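Local coordinates for protein Pts system, fructose-specific iiabc component (Borrelia burgdorferi, PDB 5DLE) that probably helps take up and phosphorylate fructose, as the IIB domain of a phosphotransferase-system transporter whose family passes phosphate to the sugar from a phosphocysteine, at residues A[72-75]-A[76-80]; A[23-26]-A[27-31]; A[81-85]-A[86-90]. One frame throughout, in Å; residues are numbered along the deposited sequence.

Contact 1: A[72-75]-A[76-80]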
loop_
_atom_site.group_PDB
_atom_site.type_symbol
_atom_site.label_atom_id
_atom_site.label_comp_id
_atom_site.label_asym_id
_atom_site.label_seq_id
_atom_site.Cartn_x
_atom_site.Cartn_y
_atom_site.Cartn_z
ATOM N N LEU A 72 -19.322 -5.659 -2.186
ATOM C CA LEU A 72 -18.152 -6.104 -2.959
ATOM C C LEU A 72 -17.331 -4.874 -3.258
ATOM O O LEU A 72 -17.800 -3.990 -3.982
ATOM C CB LEU A 72 -18.589 -6.761 -4.263
ATOM C CG LEU A 72 -19.515 -7.957 -4.124
ATOM C CD1 LEU A 72 -19.843 -8.553 -5.497
ATOM C CD2 LEU A 72 -18.963 -9.021 -3.125
ATOM N N ALA A 73 -16.118 -4.825 -2.730
ATOM C CA ALA A 73 -15.241 -3.695 -2.999
ATOM C C ALA A 73 -14.083 -4.289 -3.808
ATOM O O ALA A 73 -13.113 -4.805 -3.241
ATOM C CB ALA A 73 -14.782 -3.030 -1.693
ATOM N N VAL A 74 -14.213 -4.250 -5.146
ATOM C CA VAL A 74 -13.393 -5.095 -6.007
ATOM C C VAL A 74 -12.898 -4.286 -7.181
ATOM O O VAL A 74 -13.613 -3.425 -7.719
ATOM C CB VAL A 74 -14.143 -6.361 -6.478
ATOM C CG1 VAL A 74 -14.556 -7.205 -5.263
ATOM C CG2 VAL A 74 -15.437 -6.013 -7.233
ATOM N N ASP A 75 -11.654 -4.586 -7.562
ATOM C CA ASP A 75 -11.039 -4.035 -8.757
ATOM C C ASP A 75 -10.662 -5.138 -9.723
ATOM O O ASP A 75 -9.720 -4.970 -10.514
ATOM C CB ASP A 75 -9.771 -3.271 -8.406
ATOM C CG ASP A 75 -9.996 -2.180 -7.361
ATOM O OD1 ASP A 75 -11.044 -1.492 -7.384
ATOM O OD2 ASP A 75 -9.056 -1.944 -6.577
ATOM N N LYS A 76 -11.312 -6.285 -9.624
ATOM C CA LYS A 76 -11.157 -7.410 -10.530
ATOM C C LYS A 76 -12.459 -8.189 -10.454
ATOM O O LYS A 76 -13.246 -8.011 -9.520
ATOM C CB LYS A 76 -9.954 -8.288 -10.160
ATOM C CG LYS A 76 -10.089 -8.981 -8.800
ATOM C CD LYS A 76 -8.951 -9.977 -8.582
ATOM C CE LYS A 76 -9.359 -11.072 -7.592
ATOM N NZ LYS A 76 -8.261 -12.047 -7.297
ATOM N N ASP A 77 -12.700 -9.029 -11.458
ATOM C CA ASP A 77 -13.891 -9.871 -11.431
ATOM C C ASP A 77 -13.708 -10.974 -10.405
ATOM O O ASP A 77 -12.626 -11.550 -10.284
ATOM C CB ASP A 77 -14.154 -10.460 -12.815
ATOM C CG ASP A 77 -14.625 -9.416 -13.816
ATOM O OD1 ASP A 77 -15.323 -8.460 -13.415
ATOM O OD2 ASP A 77 -14.315 -9.557 -15.015
ATOM N N ILE A 78 -14.761 -11.242 -9.616
ATOM C CA ILE A 78 -14.749 -12.332 -8.649
ATOM C C ILE A 78 -15.975 -13.191 -8.940
ATOM O O ILE A 78 -16.824 -12.827 -9.759
ATOM C CB ILE A 78 -14.762 -11.838 -7.182
ATOM C CG1 ILE A 78 -16.074 -11.106 -6.896
ATOM C CG2 ILE A 78 -13.563 -10.894 -6.895
ATOM C CD1 ILE A 78 -16.305 -10.927 -5.437
ATOM N N ASP A 79 -16.069 -14.351 -8.271
ATOM C CA ASP A 79 -17.274 -15.157 -8.480
ATOM C C ASP A 79 -18.427 -14.523 -7.725
ATOM O O ASP A 79 -18.338 -14.305 -6.508
ATOM C CB ASP A 79 -17.148 -16.619 -8.061
ATOM C CG ASP A 79 -18.520 -17.375 -8.204
ATOM O OD1 ASP A 79 -19.121 -17.785 -7.165
ATOM O OD2 ASP A 79 -19.028 -17.499 -9.363
ATOM N N GLU A 80 -19.496 -14.224 -8.465
ATOM C CA GLU A 80 -20.680 -13.587 -7.907
ATOM C C GLU A 80 -21.911 -14.489 -7.884
ATOM O O GLU A 80 -22.907 -14.115 -7.254
ATOM C CB GLU A 80 -21.000 -12.293 -8.683
ATOM C CG GLU A 80 -19.959 -11.198 -8.455
ATOM C CD GLU A 80 -20.184 -9.898 -9.236
ATOM O OE1 GLU A 80 -21.328 -9.583 -9.607
ATOM O OE2 GLU A 80 -19.177 -9.188 -9.480
#

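Contact 2: A[23-26]-A[27-31]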
loop_
_atom_site.group_PDB
_atom_site.type_symbol
_atom_site.label_atom_id
_atom_site.label_comp_id
_atom_site.label_asym_id
_atom_site.label_seq_id
_atom_site.Cartn_x
_atom_site.Cartn_y
_atom_site.Cartn_z
ATOM N N GLY A 23 -0.582 -5.770 -4.966
ATOM C CA GLY A 23 -0.098 -5.957 -3.594
ATOM C C GLY A 23 -1.225 -6.387 -2.658
ATOM O O GLY A 23 -2.091 -7.193 -3.013
ATOM N N VAL A 24 -1.189 -5.822 -1.451
ATOM C CA VAL A 24 -2.190 -6.123 -0.417
ATOM C C VAL A 24 -2.855 -4.888 0.155
ATOM O O VAL A 24 -3.877 -5.019 0.868
ATOM C CB VAL A 24 -1.587 -6.934 0.746
ATOM C CG1 VAL A 24 -1.238 -8.361 0.250
ATOM C CG2 VAL A 24 -0.382 -6.213 1.408
ATOM N N ALA A 25 -2.358 -3.684 -0.141
ATOM C CA ALA A 25 -2.793 -2.504 0.613
ATOM C C ALA A 25 -4.284 -2.191 0.386
ATOM O O ALA A 25 -5.055 -2.049 1.353
ATOM C CB ALA A 25 -1.974 -1.259 0.280
ATOM N N HIS A 26 -4.710 -1.998 -0.863
ATOM C CA HIS A 26 -6.128 -1.656 -1.052
ATOM C C HIS A 26 -7.050 -2.745 -0.531
ATOM O O HIS A 26 -8.112 -2.435 0.037
ATOM C CB HIS A 26 -6.477 -1.350 -2.498
ATOM C CG HIS A 26 -6.071 0.030 -2.911
ATOM N ND1 HIS A 26 -6.760 0.733 -3.873
ATOM C CD2 HIS A 26 -5.024 0.806 -2.546
ATOM C CE1 HIS A 26 -6.150 1.899 -4.084
ATOM N NE2 HIS A 26 -5.097 1.969 -3.291
ATOM N N THR A 27 -6.684 -4.014 -0.738
ATOM C CA THR A 27 -7.517 -5.119 -0.223
ATOM C C THR A 27 -7.724 -4.973 1.273
ATOM O O THR A 27 -8.877 -5.076 1.769
ATOM C CB THR A 27 -6.821 -6.437 -0.523
ATOM O OG1 THR A 27 -6.783 -6.601 -1.937
ATOM C CG2 THR A 27 -7.534 -7.618 0.095
ATOM N N TYR A 28 -6.634 -4.737 2.008
ATOM C CA TYR A 28 -6.733 -4.713 3.469
ATOM C C TYR A 28 -7.249 -3.380 3.970
ATOM O O TYR A 28 -7.942 -3.335 5.004
ATOM C CB TYR A 28 -5.350 -5.025 4.113
ATOM C CG TYR A 28 -5.141 -6.523 4.250
ATOM C CD1 TYR A 28 -4.750 -7.287 3.187
ATOM C CD2 TYR A 28 -5.427 -7.166 5.445
ATOM C CE1 TYR A 28 -4.607 -8.656 3.276
ATOM C CE2 TYR A 28 -5.312 -8.521 5.548
ATOM C CZ TYR A 28 -4.903 -9.259 4.471
ATOM O OH TYR A 28 -4.773 -10.630 4.579
ATOM N N ILE A 29 -6.902 -2.261 3.306
ATOM C CA ILE A 29 -7.459 -0.996 3.776
ATOM C C ILE A 29 -8.983 -1.017 3.609
ATOM O O ILE A 29 -9.725 -0.598 4.506
ATOM C CB ILE A 29 -6.835 0.194 3.018
ATOM C CG1 ILE A 29 -5.344 0.305 3.374
ATOM C CG2 ILE A 29 -7.517 1.506 3.464
ATOM C CD1 ILE A 29 -4.588 1.242 2.398
ATOM N N ALA A 30 -9.465 -1.439 2.419
ATOM C CA ALA A 30 -10.905 -1.502 2.214
ATOM C C ALA A 30 -11.552 -2.407 3.253
ATOM O O ALA A 30 -12.603 -2.056 3.831
ATOM C CB ALA A 30 -11.231 -1.984 0.799
ATOM N N ALA A 31 -10.910 -3.540 3.549
ATOM C CA ALA A 31 -11.531 -4.476 4.501
ATOM C C ALA A 31 -11.625 -3.877 5.878
ATOM O O ALA A 31 -12.686 -3.954 6.528
ATOM C CB ALA A 31 -10.744 -5.783 4.551
#

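Contact 3: A[81-85]-A[86-90]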
loop_
_atom_site.group_PDB
_atom_site.type_symbol
_atom_site.label_atom_id
_atom_site.label_comp_id
_atom_site.label_asym_id
_atom_site.label_seq_id
_atom_site.Cartn_x
_atom_site.Cartn_y
_atom_site.Cartn_z
ATOM N N LYS A 81 -21.892 -15.671 -8.529
ATOM C CA LYS A 81 -23.092 -16.519 -8.522
ATOM C C LYS A 81 -23.524 -16.867 -7.103
ATOM O O LYS A 81 -24.731 -16.949 -6.813
ATOM C CB LYS A 81 -22.847 -17.790 -9.346
ATOM C CG LYS A 81 -24.130 -18.587 -9.583
ATOM C CD LYS A 81 -23.953 -19.683 -10.639
ATOM C CE LYS A 81 -25.294 -20.344 -10.991
ATOM N NZ LYS A 81 -26.278 -19.383 -11.587
ATOM N N ARG A 82 -22.555 -17.030 -6.197
ATOM C CA ARG A 82 -22.837 -17.312 -4.793
ATOM C C ARG A 82 -23.674 -16.246 -4.102
ATOM O O ARG A 82 -24.185 -16.513 -3.014
ATOM C CB ARG A 82 -21.521 -17.478 -4.036
ATOM C CG ARG A 82 -20.551 -16.296 -4.189
ATOM C CD ARG A 82 -19.300 -16.593 -3.387
ATOM N NE ARG A 82 -18.253 -15.664 -3.747
ATOM C CZ ARG A 82 -17.255 -15.292 -2.944
ATOM N NH1 ARG A 82 -17.186 -15.775 -1.713
ATOM N NH2 ARG A 82 -16.318 -14.445 -3.400
ATOM N N PHE A 83 -23.813 -15.053 -4.673
ATOM C CA PHE A 83 -24.595 -13.996 -4.046
ATOM C C PHE A 83 -25.984 -13.822 -4.667
ATOM O O PHE A 83 -26.690 -12.862 -4.326
ATOM C CB PHE A 83 -23.826 -12.672 -4.117
ATOM C CG PHE A 83 -22.428 -12.760 -3.567
ATOM C CD1 PHE A 83 -22.205 -13.156 -2.248
ATOM C CD2 PHE A 83 -21.359 -12.449 -4.370
ATOM C CE1 PHE A 83 -20.919 -13.212 -1.723
ATOM C CE2 PHE A 83 -20.053 -12.543 -3.873
ATOM C CZ PHE A 83 -19.843 -12.921 -2.533
ATOM N N GLU A 84 -26.387 -14.708 -5.567
ATOM C CA GLU A 84 -27.740 -14.627 -6.119
ATOM C C GLU A 84 -28.791 -14.575 -5.013
ATOM O O GLU A 84 -28.706 -15.298 -4.012
ATOM C CB GLU A 84 -28.023 -15.831 -7.015
ATOM C CG GLU A 84 -27.348 -15.692 -8.358
ATOM C CD GLU A 84 -27.707 -16.837 -9.288
ATOM O OE1 GLU A 84 -28.507 -17.717 -8.879
ATOM O OE2 GLU A 84 -27.190 -16.837 -10.425
ATOM N N GLY A 85 -29.773 -13.686 -5.186
ATOM C CA GLY A 85 -30.863 -13.583 -4.223
ATOM C C GLY A 85 -30.565 -12.640 -3.078
ATOM O O GLY A 85 -31.440 -12.402 -2.266
ATOM N N LYS A 86 -29.339 -12.113 -2.991
ATOM C CA LYS A 86 -28.938 -11.154 -1.966
ATOM C C LYS A 86 -28.874 -9.754 -2.553
ATOM O O LYS A 86 -28.598 -9.582 -3.741
ATOM C CB LYS A 86 -27.550 -11.479 -1.391
ATOM C CG LYS A 86 -27.276 -12.964 -1.082
ATOM C CD LYS A 86 -28.172 -13.505 0.070
ATOM C CE LYS A 86 -28.046 -12.633 1.335
ATOM N NZ LYS A 86 -28.634 -13.383 2.555
ATOM N N ARG A 87 -29.104 -8.758 -1.715
ATOM C CA ARG A 87 -28.771 -7.399 -2.116
ATOM C C ARG A 87 -27.260 -7.305 -2.195
ATOM O O ARG A 87 -26.567 -7.648 -1.238
ATOM C CB ARG A 87 -29.287 -6.374 -1.114
ATOM C CG ARG A 87 -30.811 -6.336 -1.013
ATOM C CD ARG A 87 -31.170 -5.098 -0.200
ATOM N NE ARG A 87 -32.612 -4.946 0.031
ATOM C CZ ARG A 87 -33.377 -4.144 -0.682
ATOM N NH1 ARG A 87 -32.856 -3.431 -1.679
ATOM N NH2 ARG A 87 -34.668 -4.035 -0.377
ATOM N N VAL A 88 -26.750 -6.825 -3.335
ATOM C CA VAL A 88 -25.304 -6.740 -3.555
ATOM C C VAL A 88 -24.979 -5.317 -3.974
ATOM O O VAL A 88 -25.546 -4.802 -4.942
ATOM C CB VAL A 88 -24.826 -7.748 -4.613
ATOM C CG1 VAL A 88 -23.320 -7.551 -4.870
ATOM C CG2 VAL A 88 -25.100 -9.198 -4.194
ATOM N N TYR A 89 -24.050 -4.686 -3.241
ATOM C CA TYR A 89 -23.580 -3.346 -3.546
ATOM C C TYR A 89 -22.132 -3.482 -3.967
ATOM O O TYR A 89 -21.269 -3.802 -3.134
ATOM C CB TYR A 89 -23.703 -2.440 -2.338
ATOM C CG TYR A 89 -23.593 -0.991 -2.678
ATOM C CD1 TYR A 89 -24.143 -0.482 -3.842
ATOM C CD2 TYR A 89 -22.936 -0.141 -1.841
ATOM C CE1 TYR A 89 -24.026 0.872 -4.147
ATOM C CE2 TYR A 89 -22.824 1.211 -2.133
ATOM C CZ TYR A 89 -23.362 1.705 -3.268
ATOM O OH TYR A 89 -23.218 3.048 -3.524
ATOM N N LYS A 90 -21.876 -3.268 -5.256
ATOM C CA LYS A 90 -20.529 -3.430 -5.807
ATOM C C LYS A 90 -19.919 -2.072 -6.134
ATOM O O LYS A 90 -20.515 -1.273 -6.873
ATOM C CB LYS A 90 -20.574 -4.293 -7.067
ATOM C CG LYS A 90 -19.225 -4.494 -7.697
ATOM C CD LYS A 90 -19.218 -5.799 -8.472
ATOM C CE LYS A 90 -19.674 -5.590 -9.895
ATOM N NZ LYS A 90 -19.364 -6.787 -10.738
#

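Contact 1: A[72-75]-A[76-80]
Ile78 folds back over the end of strand 69-74 and lays its CD1 methyl beside the two side chains that the strand presents to it, Leu72 and Val74. The apolar packing is methyl against methyl: Ile78 CD1 lies 4.0 Å from Leu72 CD2 and 4.1 Å from Val74 CG1. Ile78 meets Val74 at about a right angle, and its CG2 branch also approaches Val74 CG1, at 4.2 Å. CG1 of Ile78 stands between its own backbone N and carbonyl carbon (chi1 65°), and this rotation carries CD1 back toward the strand. Glu80 adds a mixed contact. Its extended carboxylate arm runs past Leu72, whose CD1 lies against CG and the carboxylate carbon CD of Glu80, both at 4.0 Å.

Where the chain turns, backbone meets side chain: the carbonyl O of Lys76 lies 3.6 Å from Val74 CB, tucked against the base of the valine. No hydrogen bond joins 72-75 to 76-80, and the polar ends have other partners. Asp75 OD2 hydrogen-bonds Thr93 OG1, Glu80 OE2 forms a salt bridge with Lys90, and Lys76 NZ hydrogen-bonds Gly51 O.

Residues 76-80 begin the connection from strand 69-74 to the neighbouring parallel strand 88-91 in the open alpha/beta sheet of the IIB domain. Strand 69-74 runs between 13-19 and 88-91, bonded through Ala73 to Val17 and Ala19 and through Leu72 and Val74 to the other neighbour. The returning loop lies over one face of this part of the sheet: Ile78 also touches Val17 and Ala19, and reaches Gln50 at the end of strand 44-50. At the same end of the sheet Asp75 touches Cys20 and packs on Val94 of the second subunit.

Contact 2: A[23-26]-A[27-31]
Thr27 stands one turn after Val24, the N-cap of helix 25-40, and its CB lies 3.6 Å from the Val24 carbonyl O. Its hydroxyl has other partners: OG1 accepts the N-H of Cys20 and is hydrogen-bonded to Gln50 O, two grips that tie the first turn to the ends of strands 13-19 and 44-50.

Tyr28 supplies the first amide of the helical ladder, with N 3.0 Å from Val24 O in a bond of 157° at the hydrogen. The same oxygen lies in the plane of the tyrosine ring at its edge, 3.4 Å from CD1, while Val24 CB packs against that ring carbon at 4.0 Å. Beyond the ring, Tyr28 OH hydrogen-bonds Glu56 and also Lys33 of the third subunit.

Ile29 N gives the straighter bond, 2.7 Å from Ala25 O. Its CG1, set beside the backbone N (chi1 -66°), comes within 3.1 Å of Ala25 O, and CD1 lies next to Ala25 CB.

Ala30 N donates to His26 O at 2.9 Å, tilted 30° from the carbonyl plane, with Ala30 CB lying 3.2 Å from that oxygen. The His26 ring packs against helix 93-98; ND1 is hydrogen-bonded to Thr93 OG1 and the ring stacks on His26 of the second subunit.

The stretch opens the helix of the beta-alpha-beta unit 13-19, 25-40, 44-50, just after the loop starting at Cys20, probably the phosphate-carrying cysteine as in other IIB domains. Ala30 and Ala31 seat the helix on Thr18, and Tyr28 and Ala31 touch Thr49. Helix 93-98 meets His26, Ile29 and Ala30 through Ile97, while Ala25 packs on Ala25 of the third subunit.

Contact 3: A[81-85]-A[86-90]
Phe83 and Lys86 close a type II beta turn that brings the chain round from a short 3-10 segment, 81-83, into strand 88-91, next to 69-74 in the sheet. The closing bond runs from Lys86 N to Phe83 O, 3.1 Å long and 154° at the hydrogen, with the donor tilted 32° from the carbonyl plane. Gly85 holds the third position with the positive phi that this turn type demands. The base of the lysine curls over the accepting carbonyl, its CG 3.3 Å from Phe83 O. Beyond CG the chain bends twice, at chi2 and chi3, which carries NZ off to the carbonyl oxygens of Ile64 and Ala67 at the C-terminal end of helix 61-66, whose dipole probably favours the ammonium.

Past the turn, Val88 sends its CG2 methyl back to Phe83 CB at 3.7 Å; this branch lies beside the valine's own backbone N, with CG1 anti to that N (chi1 176°). Together the turn and this apolar touch complete the connection between the parallel strands 69-74 and 88-91, a crossover that carries a 3-10 turn and no long helix, in a domain of the open alpha/beta kind found in IIB proteins.

The Phe83 ring heads inward, onto Val17, Val70 and Ile64. Arg82 covers one of its faces: CG lies 3.7 Å above the ring, over its centre, and the guanidinium face meets Phe83 CZ before NH1 reaches Glu48 in a salt bridge. At the surface Lys81 NZ bridges to Glu84 OE2, 2.9 Å away on the syn side but well out of the carboxylate plane, linking the turn's second residue to the start of the 3-10 segment. Phe113, the last residue of this construct, makes backbone hydrogen bonds with Gly85 and Lys86 and touches Val88.

How the contacts relate
Contacts 1 and 3 belong to one crossover, and their centres lie 11 Å apart. They are joined by a probable backbone bond from Leu72 N to Tyr89 O of 2.9 Å, by the Glu80 OE2 to Lys90 NZ salt bridge of 2.7 Å, and by Leu72 CD2 packing 3.8 Å from Phe83 CE2. Contact 2 starts the helix after strand 13-19; its nearest atoms come within about 4 Å of contact 1 without touching, yet both reach Thr93, and both border Cys20, probably the residue phosphorylated, as in other IIB domains. Contact 3 lies on the other side of the chain's centre from contact 2, their centres about 21 Å and nearest atoms about 11 Å apart.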